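Local coordinates for Alpha/beta hydrolase fold-3 domain-containing protein (PDB 2QRU) that is of unknown function but adopts the alpha/beta-hydrolase fold and is probably a hydrolase, at residues Asp135-Lys140 and Gly195-Tyr200. Numbering follows the deposited sequence.
Sequences DLEFIK and GDWSAY
Lys140 lies across one face of the Trp197 indole, and this pairing of an aliphatic chain and its ammonium with an aromatic plane is the centre of the contact between 135-140 and 195-200. From CG outward the lysine is fully extended, and the two side chains pass each other in opposite directions. Its CE sits 3.5 Å from the centroid of the six-membered ring, almost on the normal, a CH-pi contact; NZ, 4.5 Å from the same centroid and 16° off the normal, adds a cation-pi term. Still above the ring, NZ donates to Gly195 O at 2.8 Å, in the carbonyl plane and on a lone pair, the oxygen itself lying over the rim of the same indole face. NZ also forms a salt bridge with Glu137, whose OE1 receives it through the syn lone pair.

In Glu137 a bend about CB-CG (chi2 -59°) brings the carboxylate back toward 195-200. There OE2 accepts from two bridging waters: one also donates to Trp197 O and accepts from Leu136 N, the other accepts from the backbone N-H of Trp197. Other groups of 135-140 meet the same six-membered ring. Leu136 O lies near its plane at the edge, 3.4 Å from Trp197 CZ3, while Ile139 CG1 meets the same carbon obliquely. Separately, Leu136 CD1 packs against Tyr200 CB at 3.9 Å. Trp197 NE1 is tied to Pro192 O, and Pro186 of helix 185-189 also touches the indole.

The two loops, one following strand 127-130 and the other preceding helix 204-208, are thus joined outside the central sheet of the alpha/beta-hydrolase fold. While Glu137 OE2 holds two waters that bridge to the Trp197 backbone, two direct acceptors grip the ammonium over an aromatic face, which would favour the charged form of Lys140.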
ATOM      1  N   ASP A 135       5.831  -5.482  -9.479  1.00 26.00           N
ATOM      2  CA  ASP A 135       7.282  -5.429  -9.647  1.00 25.67           C
ATOM      3  C   ASP A 135       7.677  -3.955  -9.762  1.00 25.57           C
ATOM      4  O   ASP A 135       6.815  -3.071  -9.746  1.00 26.09           O
ATOM      5  CB  ASP A 135       7.741  -6.307 -10.836  1.00 25.19           C
ATOM      6  CG  ASP A 135       7.287  -5.780 -12.184  1.00 26.77           C
ATOM      7  OD1 ASP A 135       7.488  -4.571 -12.456  1.00 24.87           O
ATOM      8  OD2 ASP A 135       6.750  -6.580 -12.991  1.00 28.92           O
ATOM      9  N   LEU A 136       8.983  -3.707  -9.830  1.00 25.69           N
ATOM     10  CA  LEU A 136       9.494  -2.344  -9.825  1.00 24.96           C
ATOM     11  C   LEU A 136      10.016  -1.916 -11.217  1.00 25.08           C
ATOM     12  O   LEU A 136      10.644  -0.851 -11.354  1.00 24.81           O
ATOM     13  CB  LEU A 136      10.590  -2.227  -8.744  1.00 25.78           C
ATOM     14  CG  LEU A 136      10.069  -2.538  -7.322  1.00 26.32           C
ATOM     15  CD1 LEU A 136      11.237  -2.583  -6.342  1.00 27.82           C
ATOM     16  CD2 LEU A 136       9.012  -1.549  -6.877  1.00 30.21           C
ATOM     17  N   GLU A 137       9.723  -2.707 -12.262  1.00 24.78           N
ATOM     18  CA  GLU A 137      10.345  -2.445 -13.580  1.00 24.71           C
ATOM     19  C   GLU A 137       9.965  -1.068 -14.109  1.00 24.90           C
ATOM     20  O   GLU A 137      10.757  -0.403 -14.767  1.00 25.24           O
ATOM     21  CB  GLU A 137       9.947  -3.502 -14.611  1.00 25.13           C
ATOM     22  CG  GLU A 137      10.348  -4.889 -14.205  1.00 26.18           C
ATOM     23  CD  GLU A 137      11.848  -4.996 -13.998  1.00 29.76           C
ATOM     24  OE1 GLU A 137      12.609  -4.536 -14.880  1.00 28.08           O
ATOM     25  OE2 GLU A 137      12.238  -5.510 -12.939  1.00 30.70           O
ATOM     26  N   PHE A 138       8.740  -0.636 -13.807  1.00 24.49           N
ATOM     27  CA  PHE A 138       8.224   0.602 -14.381  1.00 24.68           C
ATOM     28  C   PHE A 138       9.036   1.846 -13.944  1.00 25.07           C
ATOM     29  O   PHE A 138       8.998   2.884 -14.610  1.00 25.97           O
ATOM     30  CB  PHE A 138       6.722   0.754 -14.073  1.00 24.31           C
ATOM     31  CG  PHE A 138       6.441   1.024 -12.624  1.00 25.13           C
ATOM     32  CD1 PHE A 138       6.376  -0.029 -11.724  1.00 22.75           C
ATOM     33  CD2 PHE A 138       6.241   2.314 -12.160  1.00 24.71           C
ATOM     34  CE1 PHE A 138       6.162   0.197 -10.393  1.00 24.96           C
ATOM     35  CE2 PHE A 138       5.997   2.560 -10.816  1.00 26.30           C
ATOM     36  CZ  PHE A 138       5.965   1.496  -9.924  1.00 24.88           C
ATOM     37  N   ILE A 139       9.776   1.751 -12.840  1.00 25.98           N
ATOM     38  CA  ILE A 139      10.544   2.922 -12.374  1.00 26.34           C
ATOM     39  C   ILE A 139      11.812   3.157 -13.217  1.00 27.09           C
ATOM     40  O   ILE A 139      12.494   4.174 -13.051  1.00 25.98           O
ATOM     41  CB  ILE A 139      10.876   2.904 -10.841  1.00 26.84           C
ATOM     42  CG1 ILE A 139      12.058   1.994 -10.510  1.00 26.19           C
ATOM     43  CG2 ILE A 139       9.625   2.555 -10.025  1.00 27.06           C
ATOM     44  CD1 ILE A 139      12.426   1.971  -9.018  1.00 26.12           C
ATOM     45  N   LYS A 140      12.096   2.217 -14.121  1.00 26.96           N
ATOM     46  CA  LYS A 140      13.219   2.355 -15.059  1.00 28.72           C
ATOM     47  C   LYS A 140      12.846   3.303 -16.192  1.00 30.02           C
ATOM     48  O   LYS A 140      13.726   3.883 -16.852  1.00 29.88           O
ATOM     49  CB  LYS A 140      13.590   0.996 -15.633  1.00 28.48           C
ATOM     50  CG  LYS A 140      14.269   0.041 -14.667  1.00 28.26           C
ATOM     51  CD  LYS A 140      14.457  -1.342 -15.319  1.00 28.70           C
ATOM     52  CE  LYS A 140      15.269  -2.298 -14.436  1.00 26.71           C
ATOM     53  NZ  LYS A 140      15.287  -3.680 -14.989  1.00 25.87           N
ATOM     54  N   GLY A 195      20.353  -3.979 -12.655  1.00 28.09           N
ATOM     55  CA  GLY A 195      18.996  -3.910 -13.208  1.00 28.24           C
ATOM     56  C   GLY A 195      18.215  -5.208 -13.156  1.00 27.97           C
ATOM     57  O   GLY A 195      17.063  -5.253 -13.574  1.00 28.67           O
ATOM     58  N   ASP A 196      18.834  -6.275 -12.657  1.00 26.92           N
ATOM     59  CA  ASP A 196      18.114  -7.516 -12.442  1.00 26.46           C
ATOM     60  C   ASP A 196      17.359  -7.417 -11.124  1.00 26.70           C
ATOM     61  O   ASP A 196      17.923  -7.621 -10.030  1.00 26.82           O
ATOM     62  CB  ASP A 196      19.058  -8.739 -12.465  1.00 26.48           C
ATOM     63  CG  ASP A 196      18.320 -10.047 -12.191  1.00 28.48           C
ATOM     64  OD1 ASP A 196      17.092 -10.013 -11.957  1.00 27.83           O
ATOM     65  OD2 ASP A 196      18.963 -11.120 -12.177  1.00 30.87           O
ATOM     66  N   TRP A 197      16.079  -7.050 -11.229  1.00 25.67           N
ATOM     67  CA  TRP A 197      15.239  -6.842 -10.041  1.00 25.75           C
ATOM     68  C   TRP A 197      14.223  -7.954  -9.885  1.00 26.04           C
ATOM     69  O   TRP A 197      13.140  -7.765  -9.304  1.00 25.90           O
ATOM     70  CB  TRP A 197      14.550  -5.475 -10.099  1.00 26.40           C
ATOM     71  CG  TRP A 197      15.501  -4.328 -10.228  1.00 25.21           C
ATOM     72  CD1 TRP A 197      16.853  -4.326  -9.947  1.00 26.91           C
ATOM     73  CD2 TRP A 197      15.172  -2.995 -10.618  1.00 26.13           C
ATOM     74  NE1 TRP A 197      17.382  -3.088 -10.187  1.00 27.50           N
ATOM     75  CE2 TRP A 197      16.376  -2.245 -10.588  1.00 25.24           C
ATOM     76  CE3 TRP A 197      13.972  -2.354 -10.985  1.00 25.85           C
ATOM     77  CZ2 TRP A 197      16.417  -0.889 -10.914  1.00 27.73           C
ATOM     78  CZ3 TRP A 197      14.015  -1.011 -11.328  1.00 26.03           C
ATOM     79  CH2 TRP A 197      15.230  -0.284 -11.269  1.00 25.62           C
ATOM     80  N   SER A 198      14.576  -9.131 -10.401  1.00 26.91           N
ATOM     81  CA  SER A 198      13.672 -10.264 -10.382  1.00 26.83           C
ATOM     82  C   SER A 198      13.265 -10.622  -8.953  1.00 26.19           C
ATOM     83  O   SER A 198      12.145 -11.067  -8.740  1.00 28.30           O
ATOM     84  CB  SER A 198      14.294 -11.476 -11.096  1.00 27.57           C
ATOM     85  OG  SER A 198      15.558 -11.724 -10.548  1.00 30.67           O
ATOM     86  N   ALA A 199      14.146 -10.423  -7.966  1.00 26.55           N
ATOM     87  CA  ALA A 199      13.779 -10.778  -6.576  1.00 26.67           C
ATOM     88  C   ALA A 199      12.630  -9.918  -6.053  1.00 27.29           C
ATOM     89  O   ALA A 199      11.955 -10.291  -5.095  1.00 28.61           O
ATOM     90  CB  ALA A 199      14.970 -10.666  -5.633  1.00 26.60           C
ATOM     91  N   TYR A 200      12.412  -8.772  -6.699  1.00 26.55           N
ATOM     92  CA  TYR A 200      11.419  -7.794  -6.258  1.00 27.05           C
ATOM     93  C   TYR A 200      10.111  -7.923  -7.027  1.00 26.86           C
ATOM     94  O   TYR A 200       9.156  -7.161  -6.767  1.00 26.55           O
ATOM     95  CB  TYR A 200      11.988  -6.389  -6.441  1.00 26.49           C
ATOM     96  CG  TYR A 200      13.214  -6.152  -5.592  1.00 24.68           C
ATOM     97  CD1 TYR A 200      14.486  -6.549  -6.028  1.00 24.85           C
ATOM     98  CD2 TYR A 200      13.096  -5.576  -4.310  1.00 25.95           C
ATOM     99  CE1 TYR A 200      15.607  -6.354  -5.239  1.00 23.94           C
ATOM    100  CE2 TYR A 200      14.227  -5.366  -3.515  1.00 24.63           C
ATOM    101  CZ  TYR A 200      15.478  -5.768  -3.986  1.00 25.19           C
ATOM    102  OH  TYR A 200      16.609  -5.575  -3.204  1.00 26.23           O
TER
HETATM  103  O   HOH W   1      11.129  -5.762 -10.423  1.00 23.22           O
HETATM  104  O   HOH W   2      14.418  -6.870 -13.591  1.00 30.58           O